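Local coordinates for protein coronin (Toxoplasma gondii, PDB 4OZU) that probably binds actin filaments as part of a longer protein, of which this chain is the WD40 beta-propeller domain, at residues Ser25-Ser30 and Asn342-Ile347; Ala218-Trp223 and Phe235-Gly240; Arg245-Trp250 and Ala262-Gly267. One frame throughout, in Å; residues are numbered along the deposited sequence.

Interaction 1: Ser25-Ser30 and Asn342-Ile347; sequences SDLRLS and NVLQPI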
ATOM      1  N   SER A  25       7.300  19.803  -7.611  1.00 30.43           N
ATOM      2  CA  SER A  25       7.181  20.986  -6.761  1.00 32.81           C
ATOM      3  C   SER A  25       6.095  21.954  -7.233  1.00 33.21           C
ATOM      4  O   SER A  25       5.499  21.776  -8.297  1.00 35.87           O
ATOM      5  CB  SER A  25       8.530  21.710  -6.681  1.00 46.19           C
ATOM      6  OG  SER A  25       8.923  22.222  -7.941  1.00 34.05           O
ATOM      7  N   ASP A  26       5.850  22.971  -6.410  1.00 34.95           N
ATOM      8  CA  ASP A  26       4.784  23.944  -6.629  1.00 36.58           C
ATOM      9  C   ASP A  26       3.419  23.268  -6.707  1.00 39.58           C
ATOM     10  O   ASP A  26       2.530  23.674  -7.461  1.00 38.09           O
ATOM     11  CB  ASP A  26       5.067  24.769  -7.886  1.00 38.80           C
ATOM     12  CG  ASP A  26       5.928  25.981  -7.592  1.00 86.28           C
ATOM     13  OD1 ASP A  26       5.540  26.791  -6.723  1.00115.06           O
ATOM     14  OD2 ASP A  26       7.001  26.115  -8.209  1.00 99.16           O
ATOM     15  N   LEU A  27       3.260  22.233  -5.895  1.00 37.63           N
ATOM     16  CA  LEU A  27       1.983  21.556  -5.768  1.00 35.36           C
ATOM     17  C   LEU A  27       1.166  22.203  -4.655  1.00 35.56           C
ATOM     18  O   LEU A  27       1.691  22.991  -3.878  1.00 36.47           O
ATOM     19  CB  LEU A  27       2.194  20.072  -5.479  1.00 32.28           C
ATOM     20  CG  LEU A  27       3.100  19.312  -6.454  1.00 31.39           C
ATOM     21  CD1 LEU A  27       3.265  17.868  -5.985  1.00 29.31           C
ATOM     22  CD2 LEU A  27       2.548  19.365  -7.870  1.00 39.75           C
ATOM     23  N   ARG A  28      -0.118  21.862  -4.597  1.00 38.93           N
ATOM     24  CA  ARG A  28      -1.013  22.294  -3.525  1.00 41.73           C
ATOM     25  C   ARG A  28      -1.639  21.061  -2.885  1.00 39.80           C
ATOM     26  O   ARG A  28      -2.754  20.671  -3.231  1.00 38.25           O
ATOM     27  CB  ARG A  28      -2.098  23.225  -4.065  1.00 56.57           C
ATOM     28  CG  ARG A  28      -1.631  24.648  -4.346  1.00 68.28           C
ATOM     29  CD  ARG A  28      -1.636  25.506  -3.088  1.00 78.87           C
ATOM     30  NE  ARG A  28      -2.946  25.520  -2.435  1.00 59.19           N
ATOM     31  CZ  ARG A  28      -3.937  26.362  -2.729  1.00 74.03           C
ATOM     32  NH1 ARG A  28      -3.790  27.282  -3.676  1.00 65.69           N
ATOM     33  NH2 ARG A  28      -5.085  26.281  -2.070  1.00 90.56           N
ATOM     34  N   LEU A  29      -0.914  20.449  -1.956  1.00 36.13           N
ATOM     35  CA  LEU A  29      -1.293  19.143  -1.423  1.00 36.28           C
ATOM     36  C   LEU A  29      -1.996  19.229  -0.075  1.00 38.10           C
ATOM     37  O   LEU A  29      -1.729  20.121   0.729  1.00 44.06           O
ATOM     38  CB  LEU A  29      -0.057  18.262  -1.290  1.00 35.36           C
ATOM     39  CG  LEU A  29       0.697  18.027  -2.599  1.00 39.68           C
ATOM     40  CD1 LEU A  29       2.007  17.311  -2.335  1.00 40.98           C
ATOM     41  CD2 LEU A  29      -0.169  17.236  -3.567  1.00 37.04           C
ATOM     42  N   SER A  30      -2.893  18.278   0.160  1.00 36.93           N
ATOM     43  CA  SER A  30      -3.571  18.161   1.440  1.00 37.52           C
ATOM     44  C   SER A  30      -2.608  17.696   2.523  1.00 45.47           C
ATOM     45  O   SER A  30      -1.684  16.922   2.258  1.00 38.32           O
ATOM     46  CB  SER A  30      -4.740  17.186   1.333  1.00 38.08           C
ATOM     47  OG  SER A  30      -5.228  16.832   2.614  1.00 40.55           O
ATOM     48  N   ASN A 342       3.573  21.286  -0.566  1.00 38.66           N
ATOM     49  CA  ASN A 342       3.947  21.756  -1.898  1.00 36.42           C
ATOM     50  C   ASN A 342       4.992  20.924  -2.644  1.00 33.50           C
ATOM     51  O   ASN A 342       5.270  21.201  -3.807  1.00 33.64           O
ATOM     52  CB  ASN A 342       4.445  23.203  -1.801  1.00 42.16           C
ATOM     53  CG  ASN A 342       5.694  23.345  -0.944  1.00 51.04           C
ATOM     54  OD1 ASN A 342       6.087  22.423  -0.227  1.00 40.39           O
ATOM     55  ND2 ASN A 342       6.316  24.519  -1.006  1.00 50.30           N
ATOM     56  N   VAL A 343       5.544  19.902  -1.997  1.00 31.01           N
ATOM     57  CA  VAL A 343       6.584  19.076  -2.613  1.00 34.34           C
ATOM     58  C   VAL A 343       6.327  17.570  -2.479  1.00 34.49           C
ATOM     59  O   VAL A 343       5.895  17.094  -1.424  1.00 30.77           O
ATOM     60  CB  VAL A 343       7.967  19.392  -1.993  1.00 30.98           C
ATOM     61  CG1 VAL A 343       9.006  18.329  -2.367  1.00 34.93           C
ATOM     62  CG2 VAL A 343       8.443  20.781  -2.419  1.00 31.94           C
ATOM     63  N   LEU A 344       6.591  16.833  -3.558  1.00 26.71           N
ATOM     64  CA  LEU A 344       6.774  15.388  -3.480  1.00 28.51           C
ATOM     65  C   LEU A 344       8.247  15.092  -3.748  1.00 32.22           C
ATOM     66  O   LEU A 344       8.798  15.470  -4.790  1.00 33.51           O
ATOM     67  CB  LEU A 344       5.872  14.633  -4.470  1.00 27.72           C
ATOM     68  CG  LEU A 344       4.355  14.692  -4.258  1.00 37.16           C
ATOM     69  CD1 LEU A 344       3.638  13.888  -5.336  1.00 29.82           C
ATOM     70  CD2 LEU A 344       3.958  14.176  -2.886  1.00 32.38           C
ATOM     71  N   GLN A 345       8.876  14.427  -2.787  1.00 32.02           N
ATOM     72  CA  GLN A 345      10.311  14.158  -2.823  1.00 24.26           C
ATOM     73  C   GLN A 345      10.571  12.674  -3.063  1.00 30.13           C
ATOM     74  O   GLN A 345      10.296  11.849  -2.197  1.00 29.35           O
ATOM     75  CB  GLN A 345      10.954  14.604  -1.505  1.00 28.94           C
ATOM     76  CG  GLN A 345      12.417  14.236  -1.344  1.00 31.70           C
ATOM     77  CD  GLN A 345      13.295  14.914  -2.369  1.00 30.00           C
ATOM     78  OE1 GLN A 345      13.474  16.130  -2.335  1.00 34.52           O
ATOM     79  NE2 GLN A 345      13.834  14.136  -3.301  1.00 30.98           N
ATOM     80  N   PRO A 346      11.100  12.322  -4.241  1.00 23.68           N
ATOM     81  CA  PRO A 346      11.383  10.897  -4.427  1.00 21.86           C
ATOM     82  C   PRO A 346      12.616  10.441  -3.648  1.00 23.77           C
ATOM     83  O   PRO A 346      13.608  11.168  -3.548  1.00 27.07           O
ATOM     84  CB  PRO A 346      11.609  10.768  -5.938  1.00 25.11           C
ATOM     85  CG  PRO A 346      11.161  12.063  -6.533  1.00 25.38           C
ATOM     86  CD  PRO A 346      11.307  13.093  -5.477  1.00 25.44           C
ATOM     87  N   ILE A 347      12.537   9.228  -3.109  1.00 25.84           N
ATOM     88  CA  ILE A 347      13.657   8.599  -2.427  1.00 24.16           C
ATOM     89  C   ILE A 347      13.884   7.228  -3.038  1.00 26.28           C
ATOM     90  O   ILE A 347      13.015   6.363  -2.952  1.00 22.19           O
ATOM     91  CB  ILE A 347      13.410   8.419  -0.910  1.00 26.32           C
ATOM     92  CG1 ILE A 347      12.852   9.694  -0.264  1.00 33.50           C
ATOM     93  CG2 ILE A 347      14.691   7.972  -0.222  1.00 28.69           C
ATOM     94  CD1 ILE A 347      13.797  10.852  -0.244  1.00 58.42           C
TER

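Interaction 2: Ala218-Trp223 and Phe235-Gly240; sequences ACKCTW and FTTGFG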
ATOM      1  N   ALA A 218      -2.501   3.072  17.421  1.00 34.74           N
ATOM      2  CA  ALA A 218      -2.972   2.269  16.297  1.00 36.36           C
ATOM      3  C   ALA A 218      -1.982   1.224  15.796  1.00 33.53           C
ATOM      4  O   ALA A 218      -0.809   1.529  15.544  1.00 29.70           O
ATOM      5  CB  ALA A 218      -3.354   3.186  15.139  1.00 32.09           C
ATOM      6  N   CYS A 219      -2.483  -0.005  15.651  0.69 26.57           N
ATOM      7  CA  CYS A 219      -1.753  -1.091  15.002  0.69 30.47           C
ATOM      8  C   CYS A 219      -2.014  -1.074  13.500  0.69 27.27           C
ATOM      9  O   CYS A 219      -3.095  -0.678  13.060  0.69 28.36           O
ATOM     10  CB  CYS A 219      -2.165  -2.446  15.583  0.69 27.94           C
ATOM     11  SG  CYS A 219      -1.993  -2.568  17.367  0.69 40.83           S
ATOM     12  N   LYS A 220      -1.020  -1.487  12.717  1.00 22.44           N
ATOM     13  CA  LYS A 220      -1.153  -1.528  11.264  1.00 21.81           C
ATOM     14  C   LYS A 220      -0.605  -2.859  10.795  1.00 25.16           C
ATOM     15  O   LYS A 220       0.300  -3.397  11.419  1.00 22.77           O
ATOM     16  CB  LYS A 220      -0.388  -0.372  10.607  1.00 22.11           C
ATOM     17  CG  LYS A 220      -0.810   1.020  11.052  1.00 26.61           C
ATOM     18  CD  LYS A 220      -2.084   1.476  10.357  1.00 25.17           C
ATOM     19  CE  LYS A 220      -2.526   2.838  10.865  1.00 24.52           C
ATOM     20  NZ  LYS A 220      -3.733   3.369  10.158  1.00 33.66           N
ATOM     21  N   CYS A 221      -1.136  -3.394   9.701  1.00 20.06           N
ATOM     22  CA  CYS A 221      -0.645  -4.667   9.200  1.00 16.67           C
ATOM     23  C   CYS A 221      -0.393  -4.647   7.703  1.00 15.46           C
ATOM     24  O   CYS A 221      -0.828  -3.751   6.989  1.00 19.34           O
ATOM     25  CB  CYS A 221      -1.622  -5.798   9.528  1.00 18.02           C
ATOM     26  SG  CYS A 221      -3.123  -5.842   8.490  1.00 24.10           S
ATOM     27  N   THR A 222       0.360  -5.643   7.260  1.00 16.54           N
ATOM     28  CA  THR A 222       0.447  -5.987   5.856  1.00 16.30           C
ATOM     29  C   THR A 222       0.855  -7.457   5.773  1.00 24.48           C
ATOM     30  O   THR A 222       1.357  -8.021   6.745  1.00 22.04           O
ATOM     31  CB  THR A 222       1.440  -5.098   5.103  1.00 23.25           C
ATOM     32  OG1 THR A 222       1.238  -5.243   3.692  1.00 24.12           O
ATOM     33  CG2 THR A 222       2.866  -5.450   5.466  1.00 19.16           C
ATOM     34  N   TRP A 223       0.641  -8.078   4.621  1.00 19.46           N
ATOM     35  CA  TRP A 223       1.029  -9.465   4.436  1.00 18.86           C
ATOM     36  C   TRP A 223       2.490  -9.555   4.037  1.00 17.76           C
ATOM     37  O   TRP A 223       3.006  -8.663   3.366  1.00 22.16           O
ATOM     38  CB  TRP A 223       0.152 -10.128   3.380  1.00 17.72           C
ATOM     39  CG  TRP A 223      -1.216 -10.390   3.866  1.00 17.56           C
ATOM     40  CD1 TRP A 223      -2.239  -9.500   3.932  1.00 19.83           C
ATOM     41  CD2 TRP A 223      -1.726 -11.635   4.361  1.00 15.83           C
ATOM     42  NE1 TRP A 223      -3.367 -10.108   4.438  1.00 18.51           N
ATOM     43  CE2 TRP A 223      -3.075 -11.420   4.711  1.00 16.97           C
ATOM     44  CE3 TRP A 223      -1.179 -12.908   4.538  1.00 17.57           C
ATOM     45  CZ2 TRP A 223      -3.882 -12.428   5.226  1.00 22.13           C
ATOM     46  CZ3 TRP A 223      -1.987 -13.909   5.055  1.00 18.69           C
ATOM     47  CH2 TRP A 223      -3.322 -13.661   5.393  1.00 21.95           C
ATOM     48  N   PHE A 235       2.462  -9.324   8.953  1.00 17.63           N
ATOM     49  CA  PHE A 235       3.352  -8.446   9.720  1.00 17.08           C
ATOM     50  C   PHE A 235       2.545  -7.331  10.360  1.00 19.74           C
ATOM     51  O   PHE A 235       1.723  -6.729   9.683  1.00 19.96           O
ATOM     52  CB  PHE A 235       4.414  -7.840   8.804  1.00 18.48           C
ATOM     53  CG  PHE A 235       5.390  -6.926   9.508  1.00 16.72           C
ATOM     54  CD1 PHE A 235       6.459  -7.446  10.218  1.00 20.83           C
ATOM     55  CD2 PHE A 235       5.250  -5.546   9.431  1.00 18.74           C
ATOM     56  CE1 PHE A 235       7.365  -6.611  10.846  1.00 23.13           C
ATOM     57  CE2 PHE A 235       6.149  -4.710  10.063  1.00 20.41           C
ATOM     58  CZ  PHE A 235       7.211  -5.245  10.767  1.00 22.03           C
ATOM     59  N   THR A 236       2.769  -7.049  11.644  1.00 21.81           N
ATOM     60  CA  THR A 236       2.106  -5.916  12.290  1.00 18.41           C
ATOM     61  C   THR A 236       3.098  -4.972  12.930  1.00 19.16           C
ATOM     62  O   THR A 236       4.181  -5.383  13.350  1.00 21.48           O
ATOM     63  CB  THR A 236       1.104  -6.353  13.393  1.00 25.44           C
ATOM     64  OG1 THR A 236       1.793  -7.103  14.401  1.00 22.28           O
ATOM     65  CG2 THR A 236      -0.018  -7.185  12.814  1.00 26.77           C
ATOM     66  N   THR A 237       2.709  -3.698  12.970  1.00 19.53           N
ATOM     67  CA  THR A 237       3.347  -2.693  13.808  1.00 18.38           C
ATOM     68  C   THR A 237       2.343  -2.256  14.847  1.00 19.25           C
ATOM     69  O   THR A 237       1.139  -2.334  14.623  1.00 24.10           O
ATOM     70  CB  THR A 237       3.787  -1.451  13.024  1.00 24.39           C
ATOM     71  OG1 THR A 237       2.622  -0.773  12.533  1.00 23.33           O
ATOM     72  CG2 THR A 237       4.693  -1.823  11.867  1.00 24.44           C
ATOM     73  N   GLY A 238       2.835  -1.763  15.967  1.00 20.28           N
ATOM     74  CA  GLY A 238       1.956  -1.295  17.010  1.00 21.37           C
ATOM     75  C   GLY A 238       2.756  -0.777  18.173  1.00 22.86           C
ATOM     76  O   GLY A 238       3.930  -0.421  18.028  1.00 26.56           O
ATOM     77  N   PHE A 239       2.115  -0.734  19.330  1.00 23.88           N
ATOM     78  CA  PHE A 239       2.730  -0.164  20.513  1.00 25.62           C
ATOM     79  C   PHE A 239       2.688  -1.157  21.666  1.00 27.72           C
ATOM     80  O   PHE A 239       1.703  -1.882  21.844  1.00 25.67           O
ATOM     81  CB  PHE A 239       2.031   1.141  20.885  1.00 27.58           C
ATOM     82  CG  PHE A 239       2.181   2.221  19.847  1.00 27.05           C
ATOM     83  CD1 PHE A 239       1.450   2.176  18.671  1.00 25.82           C
ATOM     84  CD2 PHE A 239       3.062   3.273  20.044  1.00 39.91           C
ATOM     85  CE1 PHE A 239       1.591   3.165  17.708  1.00 25.99           C
ATOM     86  CE2 PHE A 239       3.202   4.271  19.089  1.00 39.75           C
ATOM     87  CZ  PHE A 239       2.467   4.215  17.921  1.00 30.44           C
ATOM     88  N   GLY A 240       3.771  -1.204  22.432  1.00 27.05           N
ATOM     89  CA  GLY A 240       3.831  -2.041  23.615  1.00 27.94           C
ATOM     90  C   GLY A 240       3.117  -1.392  24.784  1.00 29.71           C
ATOM     91  O   GLY A 240       2.604  -0.272  24.669  1.00 30.30           O
TER
HETATM   92  O   HOH W   1       1.802   1.197  14.287  1.00 20.62           O

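Interaction 3: Arg245-Trp250 and Ala262-Gly267; sequences REMAIW and AEIDRG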
ATOM      1  N   ARG A 245       7.269   1.704  20.183  1.00 29.15           N
ATOM      2  CA  ARG A 245       6.877   1.147  18.890  1.00 27.09           C
ATOM      3  C   ARG A 245       7.555  -0.202  18.680  1.00 26.08           C
ATOM      4  O   ARG A 245       8.746  -0.366  18.944  1.00 28.80           O
ATOM      5  CB  ARG A 245       7.212   2.114  17.746  1.00 27.29           C
ATOM      6  CG  ARG A 245       6.519   3.469  17.907  1.00 28.31           C
ATOM      7  CD  ARG A 245       6.437   4.277  16.618  1.00 28.04           C
ATOM      8  NE  ARG A 245       7.743   4.709  16.137  1.00 31.36           N
ATOM      9  CZ  ARG A 245       7.924   5.623  15.191  1.00 29.98           C
ATOM     10  NH1 ARG A 245       6.878   6.212  14.623  1.00 30.22           N
ATOM     11  NH2 ARG A 245       9.153   5.960  14.821  1.00 31.42           N
ATOM     12  N   GLU A 246       6.772  -1.172  18.224  1.00 23.83           N
ATOM     13  CA  GLU A 246       7.248  -2.536  18.083  1.00 23.04           C
ATOM     14  C   GLU A 246       6.595  -3.214  16.889  1.00 23.36           C
ATOM     15  O   GLU A 246       5.707  -2.655  16.252  1.00 26.25           O
ATOM     16  CB  GLU A 246       6.961  -3.330  19.355  1.00 28.29           C
ATOM     17  CG  GLU A 246       5.498  -3.316  19.746  1.00 30.47           C
ATOM     18  CD  GLU A 246       5.226  -4.086  21.019  1.00 30.08           C
ATOM     19  OE1 GLU A 246       6.064  -4.025  21.943  1.00 27.11           O
ATOM     20  OE2 GLU A 246       4.179  -4.763  21.088  1.00 25.34           O
ATOM     21  N   MET A 247       7.025  -4.432  16.598  0.77 21.39           N
ATOM     22  CA  MET A 247       6.511  -5.157  15.450  0.77 21.97           C
ATOM     23  C   MET A 247       6.443  -6.642  15.738  0.77 22.70           C
ATOM     24  O   MET A 247       7.086  -7.136  16.665  0.77 21.82           O
ATOM     25  CB  MET A 247       7.389  -4.916  14.226  0.77 24.33           C
ATOM     26  CG  MET A 247       8.825  -5.327  14.440  0.77 20.76           C
ATOM     27  SD  MET A 247       9.900  -4.869  13.070  0.77 25.38           S
ATOM     28  CE  MET A 247      11.505  -5.257  13.763  0.77 22.78           C
ATOM     29  N   ALA A 248       5.666  -7.345  14.927  1.00 20.31           N
ATOM     30  CA  ALA A 248       5.503  -8.778  15.083  1.00 19.60           C
ATOM     31  C   ALA A 248       5.244  -9.445  13.746  1.00 21.77           C
ATOM     32  O   ALA A 248       4.655  -8.847  12.843  1.00 21.96           O
ATOM     33  CB  ALA A 248       4.377  -9.085  16.048  1.00 21.10           C
ATOM     34  N   ILE A 249       5.722 -10.683  13.638  1.00 21.91           N
ATOM     35  CA  ILE A 249       5.414 -11.569  12.521  1.00 18.86           C
ATOM     36  C   ILE A 249       4.482 -12.661  13.037  1.00 21.84           C
ATOM     37  O   ILE A 249       4.732 -13.242  14.094  1.00 21.43           O
ATOM     38  CB  ILE A 249       6.686 -12.199  11.917  1.00 25.20           C
ATOM     39  CG1 ILE A 249       7.552 -11.118  11.264  1.00 22.64           C
ATOM     40  CG2 ILE A 249       6.320 -13.295  10.898  1.00 23.74           C
ATOM     41  CD1 ILE A 249       8.886 -11.618  10.742  1.00 24.92           C
ATOM     42  N   TRP A 250       3.411 -12.910  12.291  1.00 20.77           N
ATOM     43  CA  TRP A 250       2.397 -13.889  12.658  1.00 19.40           C
ATOM     44  C   TRP A 250       2.239 -14.923  11.575  1.00 19.92           C
ATOM     45  O   TRP A 250       2.263 -14.603  10.389  1.00 21.16           O
ATOM     46  CB  TRP A 250       1.042 -13.225  12.892  1.00 18.60           C
ATOM     47  CG  TRP A 250       1.121 -12.082  13.813  1.00 20.57           C
ATOM     48  CD1 TRP A 250       1.461 -10.796  13.497  1.00 21.58           C
ATOM     49  CD2 TRP A 250       0.867 -12.100  15.220  1.00 19.95           C
ATOM     50  NE1 TRP A 250       1.428 -10.014  14.620  1.00 23.17           N
ATOM     51  CE2 TRP A 250       1.073 -10.791  15.692  1.00 22.26           C
ATOM     52  CE3 TRP A 250       0.493 -13.096  16.122  1.00 20.86           C
ATOM     53  CZ2 TRP A 250       0.911 -10.452  17.031  1.00 25.07           C
ATOM     54  CZ3 TRP A 250       0.332 -12.760  17.446  1.00 24.17           C
ATOM     55  CH2 TRP A 250       0.539 -11.447  17.892  1.00 23.98           C
ATOM     56  N   ALA A 262       9.670  -7.794  18.108  1.00 25.89           N
ATOM     57  CA  ALA A 262      10.794  -6.928  18.456  1.00 30.39           C
ATOM     58  C   ALA A 262      10.383  -5.474  18.623  1.00 26.33           C
ATOM     59  O   ALA A 262       9.469  -4.988  17.953  1.00 26.80           O
ATOM     60  CB  ALA A 262      11.884  -7.037  17.395  1.00 28.95           C
ATOM     61  N   GLU A 263      11.075  -4.788  19.524  1.00 26.81           N
ATOM     62  CA  GLU A 263      10.932  -3.347  19.683  1.00 37.76           C
ATOM     63  C   GLU A 263      11.586  -2.640  18.497  1.00 43.72           C
ATOM     64  O   GLU A 263      12.589  -3.114  17.958  1.00 33.02           O
ATOM     65  CB  GLU A 263      11.559  -2.896  21.006  1.00 49.46           C
ATOM     66  CG  GLU A 263      11.376  -1.418  21.326  1.00 80.20           C
ATOM     67  CD  GLU A 263      11.920  -1.042  22.697  1.00 76.52           C
ATOM     68  OE1 GLU A 263      12.089  -1.947  23.543  1.00 61.17           O
ATOM     69  OE2 GLU A 263      12.180   0.159  22.928  1.00 94.83           O
ATOM     70  N   ILE A 264      11.002  -1.523  18.077  1.00 29.03           N
ATOM     71  CA  ILE A 264      11.576  -0.711  17.004  1.00 33.94           C
ATOM     72  C   ILE A 264      12.234   0.540  17.581  1.00 41.41           C
ATOM     73  O   ILE A 264      13.431   0.748  17.403  1.00 43.54           O
ATOM     74  CB  ILE A 264      10.522  -0.284  15.971  1.00 35.56           C
ATOM     75  CG1 ILE A 264       9.938  -1.498  15.258  1.00 30.56           C
ATOM     76  CG2 ILE A 264      11.145   0.645  14.920  1.00 47.61           C
ATOM     77  CD1 ILE A 264       8.662  -1.194  14.492  1.00 32.27           C
ATOM     78  N   ASP A 265      11.443   1.375  18.251  1.00 36.01           N
ATOM     79  CA  ASP A 265      11.954   2.602  18.871  1.00 42.84           C
ATOM     80  C   ASP A 265      10.909   3.233  19.797  1.00 47.21           C
ATOM     81  O   ASP A 265       9.909   2.594  20.127  1.00 33.34           O
ATOM     82  CB  ASP A 265      12.395   3.605  17.794  1.00 38.10           C
ATOM     83  CG  ASP A 265      11.262   4.021  16.861  1.00 44.28           C
ATOM     84  OD1 ASP A 265      10.081   3.961  17.261  1.00 34.17           O
ATOM     85  OD2 ASP A 265      11.556   4.427  15.718  1.00 46.22           O
ATOM     86  N   ARG A 266      11.143   4.481  20.209  1.00 35.29           N
ATOM     87  CA  ARG A 266      10.222   5.199  21.091  1.00 36.42           C
ATOM     88  C   ARG A 266       9.545   6.377  20.389  1.00 42.18           C
ATOM     89  O   ARG A 266       9.311   7.425  20.998  1.00 40.53           O
ATOM     90  CB  ARG A 266      10.959   5.694  22.340  1.00 40.10           C
ATOM     91  CG  ARG A 266      11.405   4.580  23.271  1.00 49.24           C
ATOM     92  CD  ARG A 266      11.326   5.021  24.724  1.00 78.05           C
ATOM     93  NE  ARG A 266      11.737   3.961  25.644  1.00 83.17           N
ATOM     94  CZ  ARG A 266      12.943   3.853  26.194  1.00 77.00           C
ATOM     95  NH1 ARG A 266      13.896   4.742  25.936  1.00 76.60           N
ATOM     96  NH2 ARG A 266      13.200   2.845  27.016  1.00108.71           N
ATOM     97  N   GLY A 267       9.221   6.199  19.111  1.00 36.84           N
ATOM     98  CA  GLY A 267       8.491   7.204  18.357  1.00 38.75           C
ATOM     99  C   GLY A 267       7.022   7.236  18.736  1.00 34.51           C
ATOM    100  O   GLY A 267       6.570   6.435  19.552  1.00 36.91           O
TER

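Interaction 1: Ser25-Ser30 and Asn342-Ile347
Leu-344 meets two leucines of the 25-30 loop, and both cross it at about a right angle. From Leu-27 it is CD1 that arrives, resting on Leu-344 CG at 3.8 Å and close to Leu-344 CD1. From Leu-29 it is again CD1, which settles against the other branch, Leu-344 CD2, at 3.7 Å. The two loop leucines therefore divide the forked end of Leu-344 between them. In Leu-344 the CG atom lies beside the backbone N and opposite the carbonyl carbon (chi1 -66°), which carries the fork from the start of the strand back to the loop. Tyr-24, Gln-338 and Ile-46 also touch Leu-344, and all three leucines are buried.

Beside the leucines the link is made by the main chain. The carbonyl O of Asn-342 accepts from Leu-27 N at 3.1 Å, with an N-H...O angle of 164°; the donor lies off the carbonyl plane. The same oxygen receives a CA-H...O contact from Ser-25 CA at 3.5 Å, and Asn-342 CA returns one to Leu-27 O at 3.2 Å. Asn-342 CB also approaches Leu-27 O, at 3.5 Å, so Asn-342, which leads into the strand, lies close against the loop backbone although its side chain sets off away from it.

Strand 16-25, which runs into this loop, is the partner of strand 343-350 in their sheet. An N-terminal strand paired with strands from the chain's far end is the Velcro closure of a beta-propeller, and this contact lies at one end of that closure. Chemically the hold combines the fit of three leucines with the polar contacts of the Asn-342 main chain, whose carbonyl accepts the single conventional hydrogen bond between the segments.

Interaction 2: Ala218-Trp223 and Phe235-Gly240
Thr-237 OG1 takes part in two hydrogen bonds: it accepts from a water at 2.8 Å and donates to Leu-271 O. The same water donates to Ala-218 O at 2.9 Å, bridging the two segments just where their direct pairing stops. With chi1 at 66°, OG1 sits between the backbone N and carbonyl carbon of Thr-237, and this turns it to the side chain of Lys-220, whose CB lies 3.6 Å away. Lys-220 then bends at chi2 (-79°) and carries its ammonium off to Glu-35, a salt bridge, and to Leu-176 O and Tyr-272 OH.

Between the side chains runs regular antiparallel pairing. Lys-220 and Thr-237 exchange two backbone hydrogen bonds, and Thr-222 and Phe-235 exchange two more, the shortest being Phe-235 N to Thr-222 O at 2.8 Å. This is the hairpin of the first two strands of a four-stranded WD40 propeller blade, with strand 220-223 at one edge of the sheet.

Cys-221 and Thr-236 form the intervening non-hydrogen-bonded pair, their side chains on the face away from Lys-220 and Thr-237. There the methyl CG2 of Thr-236 approaches Cys-221 CB at 3.9 Å, while Cys-221 CA makes a CA-H...O contact with Phe-235 O at 3.2 Å. On the opposite face the Phe-235 ring leads off to Met-247, Ile-249 and Pro-273. At the other end Phe-239 presents its ring edge to Ala-218 O, which lies in the ring plane 3.6 Å from CE1.

Interaction 3: Arg245-Trp250 and Ala262-Gly267
Arg-245 and Asp-265 form a side-on salt bridge with one nitrogen for each oxygen: NE gives to OD1 at 2.7 Å and NH2 to OD2 at 3.0 Å. The guanidinium and carboxylate planes are 24° apart, nearly coplanar, and OD1 receives NE on its syn lone pair. OD1 also accepts Gly-267 N at 3.0 Å from above the carboxylate plane, closing an Asx turn. That turn brings Gly-267 CA over one face of the guanidinium, 3.4 Å above its plane and offset toward the rim. The remaining nitrogen, NH1, serves Asp-289 and Ser-269 O, so charge and hydrogen bonds on several sides fix the arginine's rotation.

Backbone bonds join the strands antiparallel. Arg-245 O accepts from both Ile-264 N, at 2.7 Å, and Asp-265 N, a longer bond at 3.3 Å, the two donors coming from the same face of its carbonyl plane. Two residues opposite one make this a classic beta bulge. Past it, Met-247 and Ala-262 return to a regular hydrogen-bonded pair.

Apolar contact centres on Ile-264, whose side chain crosses that of Met-247 at about a right angle in the Met-247 conformer described here, one of two modelled. Ile-264 CG1 lies beside the backbone N, opposite the carbonyl carbon (chi1 -64°), and carries CD1 to Met-247 CB at 3.9 Å.

The hairpin supplies the last two strands of a four-stranded blade, with 260-265 at its edge. Strand 233-239 lies along the other side of 245-251, while Tyr-295 of strand 291-298 touches both Met-247 and Ile-264, and Leu-271 of strand 271-275 packs on Arg-245 and Ile-264.

Overall arrangement
Interactions 2 and 3 build one propeller blade, their centres 8 Å apart. Strands 233-239 and 245-251 adjoin in its sheet, where Thr-236 N and Ala-248 O probably hydrogen-bond at 2.9 Å. Thr-236 OG1 also bonds Trp-250 NE1 and His-213, which in turn reaches Glu-246; this relay of hydrogen bonds resembles the Trp-Ser/Thr-His-Asp tetrad of WD40 repeats, with glutamate at its end. The side chain of Glu-246 is about 4 Å from a bound Tris molecule, probably from the crystallisation liquor. Interaction 1 belongs to the blade that closes the ring, its centre 27 Å from that of interaction 2 and 30 Å from that of interaction 3; nearest atoms are about 16 Å away in both cases.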